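Local coordinates for molybdenum-pterin-binding protein 2 (Clostridium pasteurianum, PDB 1GUT) that binds molybdenum, taken up as the molybdate oxyanion, and is a small molbindin that assembles from six copies of one chain, at residues 5-16 with 49-60. Residues are numbered along the deposited sequence; the frame is centred on the assembly and turned at random.
Sequences ARNQLKGKVVGL and VKEGAELTAVVK
Val13 meets Leu55 where two antiparallel strands of the TOBE domain, an OB-type fold, run side by side: CG2 of Val13 reaches CD1 of Leu55 at 3.5 Å, the two side chains crossing at a slant. It illustrates how one residue can bond a turn through its backbone while its side chain packs. With CG1 anti to the backbone N (chi1 177°), Val13 directs CG2 toward Leu55 and the CB of Ala53, CG1 against Lys50 O and the CA of Glu51. Val13 N donates to Ala53 O and Val13 O accepts from Gly52 N, which ties strand 8-16 to the type II turn from Lys50 to Ala53. Further along, Leu9 and Ala57 form a hydrogen-bonded pair, while Lys10 and Thr56 lie alongside each other on the other face, Lys10 CG 3.8 Å from Thr56 OG1. At the far end Asn7 ND2 donates to Val59 O (3.0 Å) from above the carbonyl plane, and its OD1 accepts from Thr36 N of a second subunit, into which Thr56 and Val58 extend the sheet. Lys12 stretches beside the turn and bends only at its last torsion (chi4 74°), placing NZ in the carbonyl plane of Gly52, on a lone pair of O, at 2.7 Å.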
loop_
_atom_site.group_PDB
_atom_site.type_symbol
_atom_site.label_atom_id
_atom_site.label_comp_id
_atom_site.label_asym_id
_atom_site.label_seq_id
_atom_site.Cartn_x
_atom_site.Cartn_y
_atom_site.Cartn_z
ATOM N N ALA A 5 1.700 17.102 -0.642
ATOM C CA ALA A 5 1.828 15.906 0.194
ATOM C C ALA A 5 2.535 16.145 1.521
ATOM O O ALA A 5 3.566 16.812 1.594
ATOM C CB ALA A 5 2.494 14.788 -0.564
ATOM N N ARG A 6 1.989 15.572 2.583
ATOM C CA ARG A 6 2.586 15.764 3.888
ATOM C C ARG A 6 3.989 15.187 4.064
ATOM O O ARG A 6 4.812 15.760 4.764
ATOM C CB ARG A 6 1.681 15.163 4.953
ATOM C CG ARG A 6 1.872 15.798 6.303
ATOM C CD ARG A 6 1.685 17.318 6.297
ATOM N NE ARG A 6 0.394 17.728 5.743
ATOM C CZ ARG A 6 -0.758 17.115 5.984
ATOM N NH1 ARG A 6 -0.800 16.059 6.788
ATOM N NH2 ARG A 6 -1.878 17.565 5.427
ATOM N N ASN A 7 4.269 14.059 3.427
ATOM C CA ASN A 7 5.565 13.401 3.589
ATOM C C ASN A 7 6.419 13.569 2.351
ATOM O O ASN A 7 6.168 12.922 1.330
ATOM C CB ASN A 7 5.360 11.898 3.859
ATOM C CG ASN A 7 4.670 11.643 5.182
ATOM O OD1 ASN A 7 4.863 12.385 6.143
ATOM N ND2 ASN A 7 3.877 10.585 5.242
ATOM N N GLN A 8 7.425 14.427 2.476
ATOM C CA GLN A 8 8.338 14.760 1.393
ATOM C C GLN A 8 9.723 14.817 1.998
ATOM O O GLN A 8 10.001 15.640 2.895
ATOM C CB GLN A 8 7.989 16.129 0.812
ATOM C CG GLN A 8 6.615 16.152 0.143
ATOM C CD GLN A 8 6.355 17.437 -0.639
ATOM O OE1 GLN A 8 7.206 17.900 -1.420
ATOM N NE2 GLN A 8 5.186 18.010 -0.437
ATOM N N LEU A 9 10.568 13.912 1.532
ATOM C CA LEU A 9 11.937 13.781 2.016
ATOM C C LEU A 9 12.912 14.005 0.861
ATOM O O LEU A 9 13.045 13.131 -0.006
ATOM C CB LEU A 9 12.110 12.383 2.615
ATOM C CG LEU A 9 11.104 11.952 3.672
ATOM C CD1 LEU A 9 11.410 10.506 4.096
ATOM C CD2 LEU A 9 11.205 12.874 4.856
ATOM N N LYS A 10 13.607 15.151 0.861
ATOM C CA LYS A 10 14.555 15.463 -0.216
ATOM C C LYS A 10 15.842 14.678 -0.049
ATOM O O LYS A 10 16.345 14.539 1.063
ATOM C CB LYS A 10 14.919 16.962 -0.210
ATOM C CG LYS A 10 13.760 17.911 -0.425
ATOM C CD LYS A 10 14.238 19.370 -0.474
ATOM C CE LYS A 10 13.095 20.364 -0.640
ATOM N NZ LYS A 10 12.521 20.852 0.659
ATOM N N GLY A 11 16.408 14.205 -1.157
ATOM C CA GLY A 11 17.636 13.448 -1.049
ATOM C C GLY A 11 18.382 13.377 -2.347
ATOM O O GLY A 11 17.960 13.957 -3.334
ATOM N N LYS A 12 19.495 12.661 -2.322
ATOM C CA LYS A 12 20.336 12.516 -3.488
ATOM C C LYS A 12 20.387 11.038 -3.824
ATOM O O LYS A 12 20.550 10.204 -2.938
ATOM C CB LYS A 12 21.740 13.030 -3.145
ATOM C CG LYS A 12 22.707 12.939 -4.288
ATOM C CD LYS A 12 24.030 13.623 -3.907
ATOM C CE LYS A 12 24.970 13.756 -5.105
ATOM N NZ LYS A 12 24.552 14.824 -6.072
ATOM N N VAL A 13 20.229 10.707 -5.101
ATOM C CA VAL A 13 20.271 9.307 -5.498
ATOM C C VAL A 13 21.678 8.758 -5.303
ATOM O O VAL A 13 22.649 9.297 -5.885
ATOM C CB VAL A 13 19.865 9.112 -6.961
ATOM C CG1 VAL A 13 20.003 7.662 -7.329
ATOM C CG2 VAL A 13 18.421 9.594 -7.197
ATOM N N VAL A 14 21.808 7.714 -4.482
ATOM C CA VAL A 14 23.090 7.059 -4.258
ATOM C C VAL A 14 23.125 5.636 -4.809
ATOM O O VAL A 14 24.181 4.989 -4.835
ATOM C CB VAL A 14 23.541 7.072 -2.778
ATOM C CG1 VAL A 14 23.815 8.491 -2.321
ATOM C CG2 VAL A 14 22.506 6.390 -1.847
ATOM N N GLY A 15 21.980 5.135 -5.244
ATOM C CA GLY A 15 21.911 3.807 -5.824
ATOM C C GLY A 15 20.753 3.698 -6.794
ATOM O O GLY A 15 19.682 4.242 -6.563
ATOM N N LEU A 16 20.969 2.968 -7.878
ATOM C CA LEU A 16 19.938 2.729 -8.886
ATOM C C LEU A 16 20.181 1.370 -9.502
ATOM O O LEU A 16 21.277 1.107 -10.003
ATOM C CB LEU A 16 19.961 3.820 -9.961
ATOM C CG LEU A 16 18.975 3.702 -11.122
ATOM C CD1 LEU A 16 17.537 3.734 -10.630
ATOM C CD2 LEU A 16 19.228 4.862 -12.077
ATOM N N VAL A 49 15.651 9.610 -13.770
ATOM C CA VAL A 49 16.320 9.296 -12.510
ATOM C C VAL A 49 17.721 8.749 -12.790
ATOM O O VAL A 49 17.876 7.809 -13.554
ATOM C CB VAL A 49 15.499 8.234 -11.735
ATOM C CG1 VAL A 49 16.194 7.851 -10.450
ATOM C CG2 VAL A 49 14.108 8.772 -11.454
ATOM N N LYS A 50 18.736 9.322 -12.151
ATOM C CA LYS A 50 20.123 8.913 -12.369
ATOM C C LYS A 50 20.902 9.065 -11.071
ATOM O O LYS A 50 20.495 9.846 -10.182
ATOM C CB LYS A 50 20.774 9.817 -13.434
ATOM C CG LYS A 50 20.138 9.681 -14.817
ATOM C CD LYS A 50 20.846 10.477 -15.872
ATOM C CE LYS A 50 20.139 10.255 -17.204
ATOM N NZ LYS A 50 21.039 10.471 -18.369
ATOM N N GLU A 51 22.002 8.323 -10.945
ATOM C CA GLU A 51 22.833 8.456 -9.758
ATOM C C GLU A 51 23.293 9.904 -9.588
ATOM O O GLU A 51 23.703 10.560 -10.553
ATOM C CB GLU A 51 23.990 7.432 -9.732
ATOM C CG GLU A 51 23.437 6.117 -9.202
ATOM C CD GLU A 51 24.485 5.081 -8.870
ATOM O OE1 GLU A 51 25.673 5.301 -9.185
ATOM O OE2 GLU A 51 24.097 4.038 -8.299
ATOM N N GLY A 52 23.161 10.421 -8.370
ATOM C CA GLY A 52 23.555 11.782 -8.086
ATOM C C GLY A 52 22.443 12.805 -8.211
ATOM O O GLY A 52 22.600 13.943 -7.782
ATOM N N ALA A 53 21.308 12.415 -8.793
ATOM C CA ALA A 53 20.205 13.356 -8.954
ATOM C C ALA A 53 19.595 13.755 -7.609
ATOM O O ALA A 53 19.527 12.933 -6.688
ATOM C CB ALA A 53 19.104 12.749 -9.857
ATOM N N GLU A 54 19.146 15.007 -7.503
ATOM C CA GLU A 54 18.471 15.485 -6.276
ATOM C C GLU A 54 16.985 15.290 -6.524
ATOM O O GLU A 54 16.425 15.890 -7.436
ATOM C CB GLU A 54 18.809 16.969 -5.983
ATOM C CG GLU A 54 20.287 17.189 -5.684
ATOM C CD GLU A 54 20.652 18.665 -5.532
ATOM O OE1 GLU A 54 19.788 19.535 -5.778
ATOM O OE2 GLU A 54 21.809 18.963 -5.176
ATOM N N LEU A 55 16.365 14.417 -5.737
ATOM C CA LEU A 55 14.945 14.076 -5.903
ATOM C C LEU A 55 14.250 14.055 -4.556
ATOM O O LEU A 55 14.894 14.172 -3.535
ATOM C CB LEU A 55 14.795 12.694 -6.573
ATOM C CG LEU A 55 15.423 12.586 -7.966
ATOM C CD1 LEU A 55 15.473 11.139 -8.414
ATOM C CD2 LEU A 55 14.643 13.461 -8.955
ATOM N N THR A 56 12.938 13.852 -4.552
ATOM C CA THR A 56 12.192 13.835 -3.309
ATOM C C THR A 56 11.383 12.557 -3.179
ATOM O O THR A 56 10.670 12.172 -4.111
ATOM C CB THR A 56 11.234 15.047 -3.302
ATOM O OG1 THR A 56 12.000 16.262 -3.391
ATOM C CG2 THR A 56 10.465 15.157 -1.974
ATOM N N ALA A 57 11.492 11.902 -2.031
ATOM C CA ALA A 57 10.700 10.697 -1.753
ATOM C C ALA A 57 9.371 11.150 -1.153
ATOM O O ALA A 57 9.333 12.042 -0.288
ATOM C CB ALA A 57 11.452 9.814 -0.754
ATOM N N VAL A 58 8.276 10.533 -1.588
ATOM C CA VAL A 58 6.935 10.886 -1.093
ATOM C C VAL A 58 6.221 9.616 -0.639
ATOM O O VAL A 58 6.255 8.594 -1.335
ATOM C CB VAL A 58 6.107 11.591 -2.209
ATOM C CG1 VAL A 58 4.710 11.928 -1.698
ATOM C CG2 VAL A 58 6.789 12.876 -2.707
ATOM N N VAL A 59 5.552 9.676 0.512
ATOM C CA VAL A 59 4.869 8.480 1.042
ATOM C C VAL A 59 3.500 8.839 1.604
ATOM O O VAL A 59 3.371 9.781 2.364
ATOM C CB VAL A 59 5.663 7.832 2.219
ATOM C CG1 VAL A 59 5.008 6.530 2.673
ATOM C CG2 VAL A 59 7.123 7.595 1.852
ATOM N N LYS A 60 2.471 8.107 1.210
ATOM C CA LYS A 60 1.148 8.376 1.786
ATOM C C LYS A 60 1.180 8.001 3.272
ATOM O O LYS A 60 1.713 6.945 3.629
ATOM C CB LYS A 60 0.063 7.564 1.054
ATOM C CG LYS A 60 -1.353 8.022 1.379
ATOM C CD LYS A 60 -2.345 7.201 0.560
ATOM C CE LYS A 60 -3.776 7.700 0.740
ATOM N NZ LYS A 60 -4.352 7.445 2.089
HETATM O O HOH W 1 2.334 12.372 2.057
HETATM O O HOH W 2 24.598 17.296 -4.703
HETATM O O HOH W 3 25.721 3.245 -5.897
#